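Local coordinates for prephenate dehydratase (Arthrobacter aurescens, PDB 3MWB), which probably catalyses the conversion of prephenate to phenylpyruvate, with loss of water and carbon dioxide, in phenylalanine biosynthesis, at residues A[200-211]-A[243-254]; A[50-61]-A[181-189]. All blocks are in the same frame, centred on the assembly; numbering follows the deposited sequence.

Contact 1: residues A[200-211]-A[243-254]. With PHE (phenylalanine), chain D.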
loop_
_atom_site.group_PDB
_atom_site.type_symbol
_atom_site.label_atom_id
_atom_site.label_comp_id
_atom_site.label_asym_id
_atom_site.label_seq_id
_atom_site.Cartn_x
_atom_site.Cartn_y
_atom_site.Cartn_z
ATOM N N ASP A 200 -6.266 24.959 7.961
ATOM C CA ASP A 200 -5.637 24.621 9.230
ATOM C C ASP A 200 -4.542 23.597 9.024
ATOM O O ASP A 200 -4.463 22.940 7.979
ATOM C CB ASP A 200 -6.673 24.060 10.215
ATOM C CG ASP A 200 -7.715 25.093 10.644
ATOM O OD1 ASP A 200 -7.340 26.204 11.038
ATOM O OD2 ASP A 200 -8.919 24.778 10.590
ATOM N N LYS A 201 -3.717 23.459 10.059
ATOM C CA LYS A 201 -2.671 22.473 10.124
ATOM C C LYS A 201 -2.896 21.637 11.386
ATOM O O LYS A 201 -3.344 22.153 12.414
ATOM C CB LYS A 201 -1.332 23.211 10.201
ATOM C CG LYS A 201 -0.128 22.424 9.762
ATOM C CD LYS A 201 1.131 23.331 9.649
ATOM C CE LYS A 201 1.362 23.929 8.262
ATOM N NZ LYS A 201 2.609 24.757 8.281
ATOM N N THR A 202 -2.594 20.345 11.307
ATOM C CA THR A 202 -2.621 19.489 12.480
ATOM C C THR A 202 -1.273 18.808 12.615
ATOM O O THR A 202 -0.754 18.248 11.644
ATOM C CB THR A 202 -3.804 18.470 12.449
ATOM O OG1 THR A 202 -5.056 19.172 12.502
ATOM C CG2 THR A 202 -3.757 17.474 13.649
ATOM N N THR A 203 -0.714 18.854 13.822
ATOM C CA THR A 203 0.592 18.262 14.113
ATOM C C THR A 203 0.455 17.096 15.098
ATOM O O THR A 203 -0.285 17.181 16.096
ATOM C CB THR A 203 1.601 19.335 14.666
ATOM O OG1 THR A 203 1.721 20.429 13.743
ATOM C CG2 THR A 203 3.005 18.741 14.884
ATOM N N VAL A 204 1.187 16.022 14.820
ATOM C CA VAL A 204 1.251 14.853 15.688
ATOM C C VAL A 204 2.675 14.310 15.806
ATOM O O VAL A 204 3.518 14.528 14.933
ATOM C CB VAL A 204 0.354 13.692 15.198
ATOM C CG1 VAL A 204 -1.093 14.034 15.352
ATOM C CG2 VAL A 204 0.698 13.275 13.736
ATOM N N VAL A 205 2.931 13.589 16.894
ATOM C CA VAL A 205 4.185 12.871 17.027
ATOM C C VAL A 205 3.832 11.416 17.205
ATOM O O VAL A 205 3.096 11.071 18.137
ATOM C CB VAL A 205 5.034 13.382 18.230
ATOM C CG1 VAL A 205 6.223 12.397 18.511
ATOM C CG2 VAL A 205 5.530 14.802 17.967
ATOM N N VAL A 206 4.319 10.570 16.298
ATOM C CA VAL A 206 3.952 9.145 16.293
ATOM C C VAL A 206 5.176 8.278 16.585
ATOM O O VAL A 206 6.112 8.212 15.775
ATOM C CB VAL A 206 3.276 8.706 14.949
ATOM C CG1 VAL A 206 2.720 7.273 15.036
ATOM C CG2 VAL A 206 2.181 9.731 14.531
ATOM N N PRO A 207 5.166 7.614 17.756
ATOM C CA PRO A 207 6.198 6.652 18.114
ATOM C C PRO A 207 6.074 5.417 17.230
ATOM O O PRO A 207 4.969 4.929 16.984
ATOM C CB PRO A 207 5.866 6.296 19.574
ATOM C CG PRO A 207 5.011 7.426 20.068
ATOM C CD PRO A 207 4.219 7.851 18.859
ATOM N N LEU A 208 7.201 4.928 16.741
ATOM C CA LEU A 208 7.233 3.678 16.013
ATOM C C LEU A 208 7.191 2.494 16.985
ATOM O O LEU A 208 8.075 2.360 17.837
ATOM C CB LEU A 208 8.490 3.629 15.140
ATOM C CG LEU A 208 8.658 2.473 14.168
ATOM C CD1 LEU A 208 7.593 2.492 13.073
ATOM C CD2 LEU A 208 10.030 2.542 13.571
ATOM N N PRO A 209 6.180 1.610 16.857
ATOM C CA PRO A 209 6.106 0.459 17.759
ATOM C C PRO A 209 7.091 -0.647 17.406
ATOM O O PRO A 209 7.617 -1.304 18.301
ATOM C CB PRO A 209 4.672 -0.053 17.571
ATOM C CG PRO A 209 3.946 1.042 16.828
ATOM C CD PRO A 209 4.991 1.707 15.995
ATOM N N GLU A 210 7.328 -0.835 16.112
ATOM C CA GLU A 210 8.100 -1.961 15.591
ATOM C C GLU A 210 8.781 -1.535 14.313
ATOM O O GLU A 210 8.133 -0.980 13.425
ATOM C CB GLU A 210 7.175 -3.140 15.282
ATOM C CG GLU A 210 6.784 -3.995 16.484
ATOM C CD GLU A 210 5.698 -5.002 16.136
ATOM O OE1 GLU A 210 5.983 -5.969 15.382
ATOM O OE2 GLU A 210 4.557 -4.824 16.626
ATOM N N ASP A 211 10.080 -1.797 14.207
ATOM C CA ASP A 211 10.854 -1.361 13.050
ATOM C C ASP A 211 10.925 -2.444 11.971
ATOM O O ASP A 211 11.584 -3.468 12.161
ATOM C CB ASP A 211 12.272 -0.962 13.479
ATOM C CG ASP A 211 12.949 -0.039 12.480
ATOM O OD1 ASP A 211 12.283 0.836 11.900
ATOM O OD2 ASP A 211 14.157 -0.169 12.284
ATOM N N GLY A 243 10.403 0.616 18.670
ATOM C CA GLY A 243 10.748 0.750 17.257
ATOM C C GLY A 243 11.910 1.720 17.105
ATOM O O GLY A 243 12.495 1.815 16.025
ATOM N N HIS A 244 12.236 2.439 18.188
ATOM C CA HIS A 244 13.459 3.282 18.305
ATOM C C HIS A 244 13.357 4.655 17.619
ATOM O O HIS A 244 14.321 5.406 17.576
ATOM C CB HIS A 244 14.739 2.549 17.831
ATOM C CG HIS A 244 14.786 1.098 18.197
ATOM N ND1 HIS A 244 14.692 0.094 17.256
ATOM C CD2 HIS A 244 14.905 0.481 19.395
ATOM C CE1 HIS A 244 14.756 -1.080 17.860
ATOM N NE2 HIS A 244 14.886 -0.874 19.158
ATOM N N TYR A 245 12.190 4.978 17.085
ATOM C CA TYR A 245 11.996 6.262 16.420
ATOM C C TYR A 245 10.671 6.892 16.790
ATOM O O TYR A 245 9.745 6.206 17.222
ATOM C CB TYR A 245 12.022 6.103 14.887
ATOM C CG TYR A 245 13.305 5.549 14.329
ATOM C CD1 TYR A 245 14.361 6.390 13.985
ATOM C CD2 TYR A 245 13.465 4.171 14.146
ATOM C CE1 TYR A 245 15.542 5.876 13.474
ATOM C CE2 TYR A 245 14.643 3.645 13.638
ATOM C CZ TYR A 245 15.671 4.501 13.301
ATOM O OH TYR A 245 16.835 3.971 12.804
ATOM N N PHE A 246 10.582 8.208 16.604
ATOM C CA PHE A 246 9.291 8.810 16.414
ATOM C C PHE A 246 9.250 9.622 15.124
ATOM O O PHE A 246 10.285 10.016 14.597
ATOM C CB PHE A 246 8.835 9.626 17.632
ATOM C CG PHE A 246 9.645 10.853 17.882
ATOM C CD1 PHE A 246 9.424 12.016 17.141
ATOM C CD2 PHE A 246 10.620 10.862 18.882
ATOM C CE1 PHE A 246 10.167 13.168 17.370
ATOM C CE2 PHE A 246 11.380 12.018 19.127
ATOM C CZ PHE A 246 11.159 13.168 18.371
ATOM N N PHE A 247 8.043 9.827 14.610
ATOM C CA PHE A 247 7.834 10.655 13.435
ATOM C C PHE A 247 7.073 11.920 13.827
ATOM O O PHE A 247 6.012 11.858 14.452
ATOM C CB PHE A 247 7.096 9.873 12.359
ATOM C CG PHE A 247 7.725 8.545 12.055
ATOM C CD1 PHE A 247 8.878 8.478 11.295
ATOM C CD2 PHE A 247 7.164 7.359 12.548
ATOM C CE1 PHE A 247 9.480 7.228 11.015
ATOM C CE2 PHE A 247 7.732 6.107 12.255
ATOM C CZ PHE A 247 8.910 6.047 11.502
ATOM N N SER A 248 7.658 13.058 13.489
ATOM C CA SER A 248 7.061 14.374 13.678
ATOM C C SER A 248 6.388 14.778 12.361
ATOM O O SER A 248 7.024 14.801 11.292
ATOM C CB SER A 248 8.159 15.369 14.050
ATOM O OG SER A 248 7.643 16.604 14.512
ATOM N N ILE A 249 5.094 15.059 12.422
ATOM C CA ILE A 249 4.300 15.159 11.191
ATOM C C ILE A 249 3.348 16.355 11.250
ATOM O O ILE A 249 2.661 16.563 12.265
ATOM C CB ILE A 249 3.467 13.853 10.956
ATOM C CG1 ILE A 249 4.376 12.638 10.664
ATOM C CG2 ILE A 249 2.480 14.023 9.798
ATOM C CD1 ILE A 249 3.679 11.297 10.813
ATOM N N ASP A 250 3.310 17.141 10.171
ATOM C CA ASP A 250 2.256 18.168 9.998
ATOM C C ASP A 250 1.336 17.723 8.879
ATOM O O ASP A 250 1.813 17.387 7.775
ATOM C CB ASP A 250 2.829 19.557 9.639
ATOM C CG ASP A 250 3.791 20.118 10.703
ATOM O OD1 ASP A 250 3.708 19.730 11.900
ATOM O OD2 ASP A 250 4.631 20.976 10.339
ATOM N N ALA A 251 0.029 17.695 9.163
ATOM C CA ALA A 251 -1.005 17.395 8.158
ATOM C C ALA A 251 -1.850 18.620 7.874
ATOM O O ALA A 251 -2.012 19.489 8.762
ATOM C CB ALA A 251 -1.890 16.246 8.641
ATOM N N ASP A 252 -2.367 18.717 6.648
ATOM C CA ASP A 252 -3.389 19.724 6.287
ATOM C C ASP A 252 -4.712 19.323 6.901
ATOM O O ASP A 252 -5.198 18.203 6.673
ATOM C CB ASP A 252 -3.618 19.763 4.782
ATOM C CG ASP A 252 -2.450 20.348 4.014
ATOM O OD1 ASP A 252 -1.493 20.861 4.652
ATOM O OD2 ASP A 252 -2.509 20.318 2.755
ATOM N N GLY A 253 -5.316 20.216 7.673
ATOM C CA GLY A 253 -6.594 19.908 8.249
ATOM C C GLY A 253 -6.726 20.227 9.711
ATOM O O GLY A 253 -5.753 20.568 10.408
ATOM N N HIS A 254 -7.950 20.095 10.186
ATOM C CA HIS A 254 -8.263 20.373 11.582
ATOM C C HIS A 254 -8.790 19.082 12.206
ATOM O O HIS A 254 -9.509 18.331 11.550
ATOM C CB HIS A 254 -9.332 21.432 11.622
ATOM C CG HIS A 254 -9.664 21.909 12.995
ATOM N ND1 HIS A 254 -9.135 23.063 13.526
ATOM C CD2 HIS A 254 -10.511 21.420 13.929
ATOM C CE1 HIS A 254 -9.640 23.264 14.732
ATOM N NE2 HIS A 254 -10.475 22.277 15.001
HETATM N N PHE D . 12.261 1.320 9.210
HETATM C CA PHE D . 10.824 1.652 9.026
HETATM C C PHE D . 10.418 1.796 7.560
HETATM O O PHE D . 11.220 1.602 6.651
HETATM C CB PHE D . 10.430 2.892 9.852
HETATM C CG PHE D . 11.239 4.145 9.560
HETATM C CD1 PHE D . 10.990 4.913 8.415
HETATM C CD2 PHE D . 12.207 4.585 10.461
HETATM C CE1 PHE D . 11.704 6.089 8.162
HETATM C CE2 PHE D . 12.932 5.784 10.218
HETATM C CZ PHE D . 12.688 6.514 9.063
HETATM O OXT PHE D . 9.265 2.109 7.233
HETATM O O HOH W 1 4.195 22.285 8.047
#
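Thr202 OG1 is gripped twice: it donates to Gly253 O at 2.6 Å, from above the carbonyl plane, and also bonds Ser279 OG on strand 275-281. The antiparallel strands 200-207 and 245-252 belong to the ACT domain. On the face carrying Lys201, Thr203 OG1 reaches Asp250 OD1 at 2.8 Å from above the carboxylate plane, while also bonding Tyr280 OH. Asp250 OD2 takes a salt bridge from Arg232 and a water that also bonds Lys201 NZ, itself salt-bridged to Glu85.

At the other end the two segments line one side of a bound phenylalanine. Asp211 OD1 accepts its amino nitrogen N at 2.7 Å. Tyr245, with CG anti to its carbonyl carbon (chi1 -60°), spreads a ring face beneath the ligand's CE2, and Phe247 presents its edge, CZ lying 3.6 Å from the ligand's CG, while Leu208 CD2 packs beside Tyr245. With an alanine replacing Tyr245, the ligand ring would probably lose cover on one flank and become freer to turn. Asn229 and Leu230 of the second subunit also bond the ligand. A carboxylate for the amine and carbon for the ring suit a regulatory phenylalanine site, as in related ACT domains.

Contact 2: residues A[50-61]-A[181-189]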
loop_
_atom_site.group_PDB
_atom_site.type_symbol
_atom_site.label_atom_id
_atom_site.label_comp_id
_atom_site.label_asym_id
_atom_site.label_seq_id
_atom_site.Cartn_x
_atom_site.Cartn_y
_atom_site.Cartn_z
ATOM N N GLY A 50 3.244 25.822 34.413
ATOM C CA GLY A 50 2.139 26.729 34.736
ATOM C C GLY A 50 2.541 28.183 34.915
ATOM O O GLY A 50 1.742 28.978 35.389
ATOM N N GLU A 51 3.767 28.532 34.530
ATOM C CA GLU A 51 4.332 29.860 34.832
ATOM C C GLU A 51 4.441 30.769 33.610
ATOM O O GLU A 51 4.916 31.885 33.726
ATOM C CB GLU A 51 5.732 29.729 35.435
ATOM C CG GLU A 51 5.828 28.879 36.689
ATOM C CD GLU A 51 5.402 29.606 37.933
ATOM O OE1 GLU A 51 4.224 30.035 38.032
ATOM O OE2 GLU A 51 6.253 29.721 38.837
ATOM N N ALA A 52 4.059 30.265 32.440
ATOM C CA ALA A 52 3.954 31.089 31.238
ATOM C C ALA A 52 2.783 30.575 30.434
ATOM O O ALA A 52 2.441 29.397 30.504
ATOM C CB ALA A 52 5.243 31.026 30.407
ATOM N N ASP A 53 2.161 31.444 29.663
ATOM C CA ASP A 53 1.015 31.012 28.880
ATOM C C ASP A 53 1.416 30.262 27.623
ATOM O O ASP A 53 0.780 29.284 27.272
ATOM C CB ASP A 53 0.127 32.193 28.550
ATOM C CG ASP A 53 -0.494 32.783 29.783
ATOM O OD1 ASP A 53 -1.304 32.073 30.424
ATOM O OD2 ASP A 53 -0.146 33.933 30.129
ATOM N N ALA A 54 2.458 30.727 26.945
ATOM C CA ALA A 54 2.868 30.116 25.693
ATOM C C ALA A 54 4.344 30.382 25.471
ATOM O O ALA A 54 4.896 31.339 26.022
ATOM C CB ALA A 54 2.041 30.672 24.547
ATOM N N ALA A 55 4.980 29.543 24.658
ATOM C CA ALA A 55 6.395 29.684 24.371
ATOM C C ALA A 55 6.581 29.772 22.860
ATOM O O ALA A 55 6.013 28.970 22.135
ATOM C CB ALA A 55 7.156 28.489 24.915
HETATM N N MSE A 56 7.365 30.747 22.402
HETATM C CA MSE A 56 7.632 30.942 20.988
HETATM C C MSE A 56 8.990 30.341 20.626
HETATM O O MSE A 56 10.037 30.832 21.066
HETATM C CB MSE A 56 7.599 32.426 20.623
HETATM C CG MSE A 56 7.728 32.697 19.114
HETATM SE SE MSE A 56 6.158 32.062 18.073
HETATM C CE MSE A 56 4.825 33.440 18.422
ATOM N N VAL A 57 8.959 29.284 19.818
ATOM C CA VAL A 57 10.171 28.544 19.497
ATOM C C VAL A 57 10.265 28.276 18.004
ATOM O O VAL A 57 9.235 28.115 17.345
ATOM C CB VAL A 57 10.267 27.227 20.319
ATOM C CG1 VAL A 57 10.372 27.534 21.826
ATOM C CG2 VAL A 57 9.068 26.293 20.042
ATOM N N PRO A 58 11.499 28.222 17.458
ATOM C CA PRO A 58 11.638 27.994 16.022
ATOM C C PRO A 58 11.443 26.522 15.685
ATOM O O PRO A 58 11.745 25.647 16.508
ATOM C CB PRO A 58 13.084 28.401 15.745
ATOM C CG PRO A 58 13.823 28.070 17.012
ATOM C CD PRO A 58 12.812 28.211 18.150
ATOM N N ILE A 59 10.959 26.248 14.477
ATOM C CA ILE A 59 10.772 24.863 14.043
ATOM C C ILE A 59 11.329 24.574 12.657
ATOM O O ILE A 59 11.463 23.411 12.290
ATOM C CB ILE A 59 9.286 24.392 14.143
ATOM C CG1 ILE A 59 9.237 22.847 14.051
ATOM C CG2 ILE A 59 8.417 25.119 13.093
ATOM C CD1 ILE A 59 7.936 22.150 14.427
ATOM N N GLU A 60 11.651 25.618 11.893
ATOM C CA GLU A 60 12.330 25.455 10.601
ATOM C C GLU A 60 13.119 26.720 10.211
ATOM O O GLU A 60 12.611 27.835 10.321
ATOM C CB GLU A 60 11.329 25.073 9.492
ATOM C CG GLU A 60 11.946 24.851 8.105
ATOM C CD GLU A 60 12.447 23.414 7.826
ATOM O OE1 GLU A 60 12.218 22.504 8.657
ATOM O OE2 GLU A 60 13.065 23.185 6.745
ATOM N N ASN A 61 14.360 26.515 9.770
ATOM C CA ASN A 61 15.188 27.557 9.154
ATOM C C ASN A 61 15.503 28.697 10.108
ATOM O O ASN A 61 15.341 29.871 9.754
ATOM C CB ASN A 61 14.525 28.123 7.882
ATOM C CG ASN A 61 14.389 27.095 6.767
ATOM O OD1 ASN A 61 15.062 26.063 6.767
ATOM N ND2 ASN A 61 13.507 27.378 5.799
ATOM N N VAL A 181 12.784 32.522 5.152
ATOM C CA VAL A 181 11.835 32.714 6.255
ATOM C C VAL A 181 12.118 31.689 7.320
ATOM O O VAL A 181 12.586 30.600 7.011
ATOM C CB VAL A 181 10.359 32.553 5.820
ATOM C CG1 VAL A 181 9.947 33.643 4.797
ATOM C CG2 VAL A 181 10.102 31.139 5.252
ATOM N N THR A 182 11.840 32.050 8.573
ATOM C CA THR A 182 11.890 31.098 9.671
ATOM C C THR A 182 10.468 30.736 10.080
ATOM O O THR A 182 9.592 31.603 10.175
ATOM C CB THR A 182 12.664 31.682 10.882
ATOM O OG1 THR A 182 13.987 32.031 10.465
ATOM C CG2 THR A 182 12.750 30.657 12.057
ATOM N N ARG A 183 10.232 29.452 10.293
ATOM C CA ARG A 183 8.961 29.011 10.799
ATOM C C ARG A 183 9.087 28.861 12.308
ATOM O O ARG A 183 10.035 28.239 12.809
ATOM C CB ARG A 183 8.554 27.704 10.145
ATOM C CG ARG A 183 7.064 27.407 10.243
ATOM C CD ARG A 183 6.695 26.120 9.529
ATOM N NE ARG A 183 5.508 25.622 10.189
ATOM C CZ ARG A 183 5.412 24.487 10.863
ATOM N NH1 ARG A 183 6.403 23.613 10.907
ATOM N NH2 ARG A 183 4.276 24.207 11.436
ATOM N N PHE A 184 8.157 29.487 13.016
ATOM C CA PHE A 184 8.074 29.395 14.464
ATOM C C PHE A 184 6.743 28.760 14.868
ATOM O O PHE A 184 5.776 28.798 14.105
ATOM C CB PHE A 184 8.147 30.800 15.100
ATOM C CG PHE A 184 9.442 31.534 14.846
ATOM C CD1 PHE A 184 9.601 32.327 13.691
ATOM C CD2 PHE A 184 10.481 31.481 15.775
ATOM C CE1 PHE A 184 10.785 33.033 13.457
ATOM C CE2 PHE A 184 11.678 32.171 15.562
ATOM C CZ PHE A 184 11.830 32.963 14.396
ATOM N N ILE A 185 6.691 28.219 16.083
ATOM C CA ILE A 185 5.441 27.740 16.659
ATOM C C ILE A 185 5.256 28.322 18.054
ATOM O O ILE A 185 6.218 28.549 18.791
ATOM C CB ILE A 185 5.321 26.170 16.674
ATOM C CG1 ILE A 185 6.564 25.530 17.312
ATOM C CG2 ILE A 185 5.049 25.646 15.268
ATOM C CD1 ILE A 185 6.454 24.036 17.584
ATOM N N LEU A 186 4.011 28.605 18.393
ATOM C CA LEU A 186 3.664 29.100 19.724
ATOM C C LEU A 186 2.963 27.961 20.450
ATOM O O LEU A 186 1.946 27.470 20.002
ATOM C CB LEU A 186 2.729 30.312 19.621
ATOM C CG LEU A 186 2.393 31.123 20.879
ATOM C CD1 LEU A 186 3.628 31.842 21.449
ATOM C CD2 LEU A 186 1.292 32.147 20.545
ATOM N N VAL A 187 3.524 27.542 21.567
ATOM C CA VAL A 187 3.108 26.309 22.200
ATOM C C VAL A 187 2.536 26.549 23.599
ATOM O O VAL A 187 3.164 27.210 24.398
ATOM C CB VAL A 187 4.304 25.347 22.273
ATOM C CG1 VAL A 187 3.874 24.036 22.864
ATOM C CG2 VAL A 187 4.891 25.137 20.853
ATOM N N SER A 188 1.358 26.001 23.894
ATOM C CA SER A 188 0.754 26.151 25.221
ATOM C C SER A 188 0.441 24.792 25.833
ATOM O O SER A 188 0.629 23.755 25.183
ATOM C CB SER A 188 -0.529 26.978 25.128
ATOM O OG SER A 188 -0.278 28.244 24.558
ATOM N N ARG A 189 -0.040 24.797 27.074
ATOM C CA ARG A 189 -0.619 23.605 27.683
ATOM C C ARG A 189 -1.937 23.294 26.936
ATOM O O ARG A 189 -2.524 24.201 26.348
ATOM C CB ARG A 189 -0.913 23.844 29.180
ATOM C CG ARG A 189 0.336 24.084 30.049
ATOM C CD ARG A 189 0.002 24.257 31.549
ATOM N NE ARG A 189 -0.865 25.409 31.853
ATOM C CZ ARG A 189 -0.488 26.693 31.854
ATOM N NH1 ARG A 189 0.758 27.058 31.558
ATOM N NH2 ARG A 189 -1.376 27.627 32.141
HETATM O O HOH W 2 0.062 30.101 32.369
HETATM O O HOH W 3 -0.459 27.209 28.616
#
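Ile59 and Glu60 both send their backbone N-H to the carbonyl of Arg183, at 2.8 Å for Ile59 N to Arg183 O and 3.2 Å for Glu60 N to Arg183 O, both from the same face of the carbonyl plane. This is a classic beta bulge, set between antiparallel strands 54-60 and 181-188 in the prephenate dehydratase domain, which has the periplasmic-binding-protein type of fold.

The bulge turns Ile59 toward Arg183, whose side chain can be followed outward. Its CB meets Glu60 CB at 3.9 Å and is equally near Ile59 CG2. Because CG stands anti to the backbone N (chi1 -160°) and the chain stays extended as far as NE, CG, CD and NE pass in turn beside that same methyl. At the tip Ile59 CG2 lies over one face of the Arg183 guanidinium, 3.3 Å from Arg183 NH1, while Arg183 NE forms a salt bridge with Glu85 of strand 81-89. Apolar packing thus flanks the buried charge, and an acid outside the pair answers it.

On the opposite face of the sheet, Met56, a selenomethionine, crosses Phe184 and Leu186 at about right angles: SE rests 3.8 Å from Phe184 CB, and CE 3.6 Å from Leu186 CD1. Beyond the bulge, Thr182 OG1 donates to Asn61 O at 2.6 Å. At the far end, where Gly50 closes helix 40-48 in a Schellman motif, Arg189 NH1 bonds both Val47 O and Ala52 O, the latter at 3.1 Å and lying in the guanidinium plane.

How the contacts relate
The two contacts follow in series along the chain: contact 2 closes with strand 181-188, and contact 1 opens with the next strand, 200-207. Each joins two inner strands of a separate sheet, the mixed five-stranded one of the prephenate dehydratase domain and the antiparallel four-stranded one of the ACT domain. The centres of contact 1 and contact 2 are about 18 Å apart, yet side chains meet between them. Glu85 forms salt bridges with both Arg183 of contact 2 and Lys201 of contact 1, probably easing the closeness of these like charges, and Arg183 also makes a long, weak ion pair with Asp250. This polar junction physically connects the domain named for the dehydratase activity with the one that binds phenylalanine.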